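Local coordinates for protein sensor histidine kinase (Rhodopseudomonas palustris, PDB 3VA9) that probably acts as a membrane-bound sensor kinase that uses ATP to phosphorylate a histidine in two-component signalling, this chain being its four-helix sensor domain, at residues Ala26-Val31 against Leu60-Leu64; Leu71-Gln77 against Leu132-Glu136; His80-Leu84 against Ser128-Leu132. One frame throughout, in Å; residues are numbered along the deposited sequence.

How the contacts relate
All three contacts lie in one four-helix bundle, the CHASE3 sensor domain. Contacts 1 and 3 pair antiparallel helical segments, while contact 2 sets a turn and the start of helix 75-101 against helix 121-142. Contact 1, between helices 18-44 and 47-70, is buried, its centre about 6 Å from the centre of the chain. Contact 2 is also buried, but its centre is about 18 Å from the centre of the chain. Contact 3 is partly buried; it joins the same helices as contact 2 and shares Leu132. Contacts 1 and 3 meet through Leu64 on Leu84 and Ile27 on Leu129. Their polar bridges differ: arginine on carbonyl, amide on carboxylate, and a water.

Contact 1 of 3, residues Ala26-Val31 against Leu60-Leu64; sequences AIQQAV and LAARL
Arg63 lays its side chain over segment 26-31 of helix 18-44 and sits as a knob among Ala26, Ile27, Gln29 and Ala30. Arg63 CB lies 3.9 Å from Ile27 CG1, and the two side chains run past each other in opposite directions. The chain is extended from CG to NE, which carries the guanidinium to the helix backbone. There Arg63 NH1 donates to Ala26 O at 2.9 Å, with an N-H...O angle of 140°. The donor is tilted 32° from the carbonyl plane. Ala26 O also accepts the helical bond from Ala30 N, and the two donors come from opposite faces of that plane. Ala30 CB lies 3.7 Å from Arg63 NH1.

This is an antiparallel pair in the four-helix bundle, with segment axes 9.4 Å apart. Small Ala30 faces Leu60, and their CA atoms are 5.4 Å apart. On the inner side Leu60 CD1 meets Ile27 CG2 at 3.7 Å, the two side chains crossing at about a right angle. Leu60 CD2 rests on Val31 CG2. Ile27 CD1 reaches Leu64 CD2 at 3.7 Å. Leu60 and Leu64 also touch helix 75-101, through Met92 and Leu84, and Ile27 touches Leu129 of helix 121-142.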
loop_
_atom_site.group_PDB
_atom_site.type_symbol
_atom_site.label_atom_id
_atom_site.label_comp_id
_atom_site.label_asym_id
_atom_site.label_seq_id
_atom_site.Cartn_x
_atom_site.Cartn_y
_atom_site.Cartn_z
ATOM N N ALA A 26 7.956 6.254 0.076
ATOM C CA ALA A 26 8.287 4.959 0.643
ATOM C C ALA A 26 7.035 4.103 0.849
ATOM O O ALA A 26 7.104 2.871 0.857
ATOM C CB ALA A 26 9.049 5.137 1.954
ATOM N N ILE A 27 5.889 4.755 1.009
ATOM C CA ILE A 27 4.622 4.038 1.158
ATOM C C ILE A 27 4.128 3.477 -0.177
ATOM O O ILE A 27 3.695 2.329 -0.262
ATOM C CB ILE A 27 3.546 4.925 1.817
ATOM C CG1 ILE A 27 3.858 5.076 3.307
ATOM C CG2 ILE A 27 2.157 4.329 1.618
ATOM C CD1 ILE A 27 3.047 6.124 3.991
ATOM N N GLN A 28 4.192 4.304 -1.211
ATOM C CA GLN A 28 3.943 3.868 -2.580
ATOM C C GLN A 28 4.816 2.658 -2.923
ATOM O O GLN A 28 4.319 1.643 -3.399
ATOM C CB GLN A 28 4.238 5.027 -3.532
ATOM C CG GLN A 28 4.381 4.650 -4.989
ATOM C CD GLN A 28 4.953 5.794 -5.812
ATOM O OE1 GLN A 28 6.174 5.924 -5.965
ATOM N NE2 GLN A 28 4.071 6.642 -6.336
ATOM N N GLN A 29 6.117 2.771 -2.660
ATOM C CA GLN A 29 7.055 1.671 -2.874
ATOM C C GLN A 29 6.595 0.365 -2.225
ATOM O O GLN A 29 6.522 -0.674 -2.890
ATOM C CB GLN A 29 8.451 2.039 -2.359
ATOM C CG GLN A 29 9.462 0.895 -2.436
ATOM C CD GLN A 29 10.825 1.265 -1.863
ATOM O OE1 GLN A 29 11.029 2.381 -1.383
ATOM N NE2 GLN A 29 11.766 0.324 -1.914
ATOM N N ALA A 30 6.288 0.425 -0.928
ATOM C CA ALA A 30 5.904 -0.764 -0.161
ATOM C C ALA A 30 4.635 -1.429 -0.693
ATOM O O ALA A 30 4.533 -2.653 -0.709
ATOM C CB ALA A 30 5.749 -0.426 1.316
ATOM N N VAL A 31 3.670 -0.622 -1.122
ATOM C CA VAL A 31 2.442 -1.149 -1.722
ATOM C C VAL A 31 2.732 -1.912 -3.026
ATOM O O VAL A 31 2.206 -3.001 -3.244
ATOM C CB VAL A 31 1.426 -0.020 -1.996
ATOM C CG1 VAL A 31 0.300 -0.512 -2.884
ATOM C CG2 VAL A 31 0.878 0.524 -0.686
ATOM N N LEU A 60 5.009 -1.437 5.167
ATOM C CA LEU A 60 3.904 -0.523 4.900
ATOM C C LEU A 60 3.233 -0.070 6.195
ATOM O O LEU A 60 3.037 1.128 6.424
ATOM C CB LEU A 60 2.878 -1.195 3.993
ATOM C CG LEU A 60 1.622 -0.413 3.594
ATOM C CD1 LEU A 60 1.954 0.942 2.988
ATOM C CD2 LEU A 60 0.772 -1.242 2.629
ATOM N N ALA A 61 2.866 -1.036 7.030
ATOM C CA ALA A 61 2.237 -0.730 8.307
ATOM C C ALA A 61 3.130 0.211 9.128
ATOM O O ALA A 61 2.663 1.235 9.626
ATOM C CB ALA A 61 1.936 -2.017 9.078
ATOM N N ALA A 62 4.415 -0.124 9.235
ATOM C CA ALA A 62 5.360 0.695 9.997
ATOM C C ALA A 62 5.519 2.101 9.411
ATOM O O ALA A 62 5.578 3.081 10.147
ATOM C CB ALA A 62 6.707 0.004 10.097
ATOM N N ARG A 63 5.579 2.194 8.085
ATOM C CA ARG A 63 5.709 3.488 7.416
ATOM C C ARG A 63 4.446 4.336 7.521
ATOM O O ARG A 63 4.525 5.563 7.619
ATOM C CB ARG A 63 6.113 3.294 5.956
ATOM C CG ARG A 63 7.517 2.756 5.816
ATOM C CD ARG A 63 7.841 2.316 4.407
ATOM N NE ARG A 63 9.116 1.599 4.380
ATOM C CZ ARG A 63 9.632 1.022 3.299
ATOM N NH1 ARG A 63 8.988 1.072 2.141
ATOM N NH2 ARG A 63 10.793 0.392 3.382
ATOM N N LEU A 64 3.284 3.685 7.499
ATOM C CA LEU A 64 2.023 4.382 7.735
ATOM C C LEU A 64 1.941 4.913 9.169
ATOM O O LEU A 64 1.514 6.047 9.382
ATOM C CB LEU A 64 0.818 3.484 7.424
ATOM C CG LEU A 64 0.557 3.217 5.934
ATOM C CD1 LEU A 64 -0.307 1.984 5.720
ATOM C CD2 LEU A 64 -0.048 4.433 5.244
#

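Contact 2 of 3, residues Leu71-Gln77 against Leu132-Glu136; sequences LADNPEQ and LTRAE
Gln77 carries the contact by setting its amide against Leu132, Ala135 and Glu136. It joins the start of helix 75-101 to helix 121-142 near one end of the four-helix bundle. Gln77 NE2 donates to Glu136 OE2 at 3.2 Å, and the bond is nearly straight at 173°. The acceptor lies in the amide plane, while the donor meets OE2 on its anti side, 18° out of the carboxylate plane. The amide and carboxylate planes are 19° apart. A second, weak bond runs from Gln77 NE2 to Leu132 O at 3.5 Å. The amide oxygen has apolar company instead. Gln77 OE1 lies 3.4 Å from Leu132 CD2 and 3.6 Å from Ala135 CB, and it is buried without a hydrogen-bond partner in the model.

Both polar side chains are bent at chi2, and the bends bring amide and carboxylate together. Leu71 is buried beside the carboxylate: Leu71 CD2 lies 3.4 Å from Glu136 OE2. Its CD1 faces Leu132 CD2 more loosely. Glu136 also touches Ala20 and Leu21 of helix 18-44.

Farther out, a type I beta turn from Leu71 to Asn74 links helix 47-70 to helix 75-101 and places Asn74 at the N-cap of the latter. The cap is weak: Asn74 OD1 accepts from both Glu76 N and Gln77 N, and the bond from Gln77 N to Asn74 OD1 is 3.4 Å long.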
loop_
_atom_site.group_PDB
_atom_site.type_symbol
_atom_site.label_atom_id
_atom_site.label_comp_id
_atom_site.label_asym_id
_atom_site.label_seq_id
_atom_site.Cartn_x
_atom_site.Cartn_y
_atom_site.Cartn_z
ATOM N N LEU A 71 2.566 13.827 10.689
ATOM C CA LEU A 71 1.437 14.687 10.347
ATOM C C LEU A 71 0.527 14.924 11.545
ATOM O O LEU A 71 -0.594 15.405 11.394
ATOM C CB LEU A 71 0.639 14.074 9.191
ATOM C CG LEU A 71 1.448 13.593 7.981
ATOM C CD1 LEU A 71 0.549 12.870 6.984
ATOM C CD2 LEU A 71 2.201 14.747 7.314
ATOM N N ALA A 72 1.022 14.600 12.733
ATOM C CA ALA A 72 0.220 14.658 13.953
ATOM C C ALA A 72 -0.440 16.019 14.203
ATOM O O ALA A 72 -1.515 16.087 14.801
ATOM C CB ALA A 72 1.060 14.241 15.158
ATOM N N ASP A 73 0.198 17.093 13.741
ATOM C CA ASP A 73 -0.286 18.449 14.008
ATOM C C ASP A 73 -0.980 19.099 12.810
ATOM O O ASP A 73 -0.976 20.324 12.670
ATOM C CB ASP A 73 0.862 19.343 14.486
ATOM C CG ASP A 73 1.388 18.939 15.850
ATOM O OD1 ASP A 73 0.670 18.215 16.571
ATOM O OD2 ASP A 73 2.516 19.349 16.201
ATOM N N ASN A 74 -1.582 18.278 11.956
ATOM C CA ASN A 74 -2.248 18.774 10.758
ATOM C C ASN A 74 -3.512 17.966 10.462
ATOM O O ASN A 74 -3.459 16.964 9.752
ATOM C CB ASN A 74 -1.284 18.727 9.570
ATOM C CG ASN A 74 -1.822 19.444 8.347
ATOM O OD1 ASN A 74 -3.031 19.611 8.190
ATOM N ND2 ASN A 74 -0.920 19.872 7.469
ATOM N N PRO A 75 -4.655 18.403 11.013
ATOM C CA PRO A 75 -5.932 17.684 10.907
ATOM C C PRO A 75 -6.326 17.312 9.477
ATOM O O PRO A 75 -6.881 16.237 9.271
ATOM C CB PRO A 75 -6.939 18.675 11.497
ATOM C CG PRO A 75 -6.138 19.485 12.456
ATOM C CD PRO A 75 -4.778 19.626 11.826
ATOM N N GLU A 76 -6.054 18.184 8.511
ATOM C CA GLU A 76 -6.392 17.901 7.118
ATOM C C GLU A 76 -5.529 16.776 6.558
ATOM O O GLU A 76 -5.995 15.967 5.754
ATOM C CB GLU A 76 -6.246 19.151 6.247
ATOM C CG GLU A 76 -7.161 20.295 6.647
ATOM C CD GLU A 76 -6.744 20.946 7.954
ATOM O OE1 GLU A 76 -5.524 21.077 8.196
ATOM O OE2 GLU A 76 -7.639 21.329 8.737
ATOM N N GLN A 77 -4.271 16.734 6.986
ATOM C CA GLN A 77 -3.362 15.667 6.586
ATOM C C GLN A 77 -3.667 14.356 7.309
ATOM O O GLN A 77 -3.634 13.288 6.704
ATOM C CB GLN A 77 -1.906 16.076 6.821
ATOM C CG GLN A 77 -1.380 17.081 5.815
ATOM C CD GLN A 77 -1.356 16.535 4.403
ATOM O OE1 GLN A 77 -2.389 16.161 3.849
ATOM N NE2 GLN A 77 -0.170 16.488 3.811
ATOM N N LEU A 132 -1.937 13.667 -0.676
ATOM C CA LEU A 132 -0.991 13.925 0.403
ATOM C C LEU A 132 0.251 14.683 -0.086
ATOM O O LEU A 132 0.690 15.651 0.545
ATOM C CB LEU A 132 -0.578 12.614 1.074
ATOM C CG LEU A 132 -1.564 12.026 2.085
ATOM C CD1 LEU A 132 -1.209 10.588 2.423
ATOM C CD2 LEU A 132 -1.619 12.882 3.347
ATOM N N THR A 133 0.806 14.232 -1.212
ATOM C CA THR A 133 1.999 14.839 -1.796
ATOM C C THR A 133 1.761 16.294 -2.198
ATOM O O THR A 133 2.514 17.189 -1.805
ATOM C CB THR A 133 2.486 14.051 -3.025
ATOM O OG1 THR A 133 2.858 12.725 -2.628
ATOM C CG2 THR A 133 3.689 14.734 -3.653
ATOM N N ARG A 134 0.715 16.525 -2.986
ATOM C CA ARG A 134 0.343 17.879 -3.381
ATOM C C ARG A 134 0.099 18.772 -2.167
ATOM O O ARG A 134 0.522 19.926 -2.146
ATOM C CB ARG A 134 -0.880 17.867 -4.306
ATOM C CG ARG A 134 -0.550 17.494 -5.747
ATOM C CD ARG A 134 -1.766 17.581 -6.660
ATOM N NE ARG A 134 -2.528 16.335 -6.690
ATOM C CZ ARG A 134 -3.637 16.119 -5.991
ATOM N NH1 ARG A 134 -4.125 17.070 -5.205
ATOM N NH2 ARG A 134 -4.263 14.952 -6.079
ATOM N N ALA A 135 -0.571 18.231 -1.154
ATOM C CA ALA A 135 -0.858 18.985 0.063
ATOM C C ALA A 135 0.418 19.408 0.792
ATOM O O ALA A 135 0.508 20.530 1.284
ATOM C CB ALA A 135 -1.764 18.187 0.989
ATOM N N GLU A 136 1.399 18.514 0.865
ATOM C CA GLU A 136 2.670 18.838 1.506
ATOM C C GLU A 136 3.462 19.840 0.675
ATOM O O GLU A 136 4.137 20.716 1.222
ATOM C CB GLU A 136 3.503 17.577 1.738
ATOM C CG GLU A 136 3.075 16.761 2.943
ATOM C CD GLU A 136 3.383 17.451 4.255
ATOM O OE1 GLU A 136 4.453 18.085 4.357
ATOM O OE2 GLU A 136 2.556 17.356 5.188
#

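Contact 3 of 3, residues His80-Leu84 against Ser128-Leu132; sequences HIDEL and SLSVL
The helical segments 80-84 and 128-132 run antiparallel, with segment axes 9.6 Å apart and 164° between their directions. Their CA atoms come nearest at Leu84 and Ser128, 5.6 Å apart. His80 and Val131 meet on the outer side. Val131 CG1 sits over the centre of the imidazole face, 3.6 Å from the centroid of the His80 ring and 8° off the ring normal. This is a CH-pi contact. Val131 CG1 is anti to its own backbone N (chi1 166°), and that turn directs the methyl at the ring. A weak bond links His80 ND1 to Glu83 OE1, three residues on in the same helix.

Deeper in, His80 CB lies 3.5 Å from Leu132 CD2. Leu84 sends its two methyls to different neighbours. Leu84 CD2 packs on Leu129 CD2 at 3.5 Å and, less closely, on Leu132 CD1, crossing Leu132 at about a right angle. Its CD1 lies against Ser128, and Ser128 OG is also 3.3 Å from Leu84 CB.

The segments share no direct hydrogen bond here. Water 1 bridges them instead, donating to His80 O, at a doubtfully short distance, and bonded to Ser128 OG at 3.1 Å.

Around this pair, Leu129 and Leu132 touch Ile24 of helix 18-44. Leu84 touches Leu64 and Ile81 touches Leu67 of helix 47-70. Leucines and isoleucines from the four helices thus meet in the core. His80 and the water lie at its more exposed side, as in an antiparallel four-helix bundle, here the CHASE3 sensor domain of the kinase.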
loop_
_atom_site.group_PDB
_atom_site.type_symbol
_atom_site.label_atom_id
_atom_site.label_comp_id
_atom_site.label_asym_id
_atom_site.label_seq_id
_atom_site.Cartn_x
_atom_site.Cartn_y
_atom_site.Cartn_z
ATOM N N HIS A 80 -6.436 12.803 5.574
ATOM C CA HIS A 80 -5.975 12.213 4.317
ATOM C C HIS A 80 -5.202 10.918 4.544
ATOM O O HIS A 80 -5.281 9.993 3.739
ATOM C CB HIS A 80 -5.117 13.198 3.512
ATOM C CG HIS A 80 -5.888 14.351 2.944
ATOM N ND1 HIS A 80 -7.087 14.194 2.282
ATOM C CD2 HIS A 80 -5.617 15.679 2.924
ATOM C CE1 HIS A 80 -7.530 15.376 1.891
ATOM N NE2 HIS A 80 -6.658 16.292 2.266
ATOM N N ILE A 81 -4.447 10.854 5.635
ATOM C CA ILE A 81 -3.721 9.639 5.955
ATOM C C ILE A 81 -4.697 8.555 6.429
ATOM O O ILE A 81 -4.572 7.385 6.052
ATOM C CB ILE A 81 -2.587 9.885 6.973
ATOM C CG1 ILE A 81 -1.474 8.855 6.780
ATOM C CG2 ILE A 81 -3.100 9.838 8.390
ATOM C CD1 ILE A 81 -0.443 8.877 7.874
ATOM N N ASP A 82 -5.687 8.951 7.228
ATOM C CA ASP A 82 -6.742 8.028 7.623
ATOM C C ASP A 82 -7.349 7.390 6.388
ATOM O O ASP A 82 -7.525 6.173 6.325
ATOM C CB ASP A 82 -7.836 8.748 8.407
ATOM C CG ASP A 82 -7.436 9.031 9.830
ATOM O OD1 ASP A 82 -6.480 8.386 10.307
ATOM O OD2 ASP A 82 -8.082 9.893 10.468
ATOM N N GLU A 83 -7.658 8.225 5.402
ATOM C CA GLU A 83 -8.260 7.761 4.156
ATOM C C GLU A 83 -7.358 6.801 3.377
ATOM O O GLU A 83 -7.805 5.728 2.963
ATOM C CB GLU A 83 -8.697 8.957 3.303
ATOM C CG GLU A 83 -9.921 9.658 3.888
ATOM C CD GLU A 83 -9.940 11.162 3.657
ATOM O OE1 GLU A 83 -9.234 11.650 2.747
ATOM O OE2 GLU A 83 -10.675 11.856 4.394
ATOM N N LEU A 84 -6.093 7.178 3.195
ATOM C CA LEU A 84 -5.115 6.294 2.554
ATOM C C LEU A 84 -5.082 4.931 3.257
ATOM O O LEU A 84 -5.134 3.881 2.613
ATOM C CB LEU A 84 -3.717 6.920 2.586
ATOM C CG LEU A 84 -2.587 6.003 2.104
ATOM C CD1 LEU A 84 -2.727 5.728 0.618
ATOM C CD2 LEU A 84 -1.211 6.594 2.409
ATOM N N SER A 128 -4.799 8.762 -3.702
ATOM C CA SER A 128 -4.712 9.087 -2.284
ATOM C C SER A 128 -3.322 9.609 -1.915
ATOM O O SER A 128 -3.189 10.573 -1.159
ATOM C CB SER A 128 -5.047 7.855 -1.447
ATOM O OG SER A 128 -5.211 8.194 -0.089
ATOM N N LEU A 129 -2.289 8.973 -2.457
ATOM C CA LEU A 129 -0.919 9.405 -2.199
ATOM C C LEU A 129 -0.611 10.770 -2.835
ATOM O O LEU A 129 0.112 11.578 -2.254
ATOM C CB LEU A 129 0.082 8.330 -2.638
ATOM C CG LEU A 129 0.142 7.100 -1.723
ATOM C CD1 LEU A 129 0.920 5.986 -2.370
ATOM C CD2 LEU A 129 0.744 7.457 -0.368
ATOM N N SER A 130 -1.178 11.034 -4.010
ATOM C CA SER A 130 -0.993 12.325 -4.669
ATOM C C SER A 130 -1.586 13.462 -3.844
ATOM O O SER A 130 -0.962 14.512 -3.690
ATOM C CB SER A 130 -1.607 12.326 -6.070
ATOM O OG SER A 130 -0.889 11.470 -6.941
ATOM N N VAL A 131 -2.792 13.252 -3.326
ATOM C CA VAL A 131 -3.444 14.252 -2.488
ATOM C C VAL A 131 -2.541 14.659 -1.327
ATOM O O VAL A 131 -2.393 15.847 -1.030
ATOM C CB VAL A 131 -4.790 13.745 -1.935
ATOM C CG1 VAL A 131 -5.270 14.641 -0.810
ATOM C CG2 VAL A 131 -5.825 13.666 -3.045
ATOM N N LEU A 132 -1.937 13.667 -0.676
ATOM C CA LEU A 132 -0.991 13.925 0.403
ATOM C C LEU A 132 0.251 14.683 -0.086
ATOM O O LEU A 132 0.690 15.651 0.545
ATOM C CB LEU A 132 -0.578 12.614 1.074
ATOM C CG LEU A 132 -1.564 12.026 2.085
ATOM C CD1 LEU A 132 -1.209 10.588 2.423
ATOM C CD2 LEU A 132 -1.619 12.882 3.347
HETATM O O HOH W 1 -5.344 10.910 1.371
#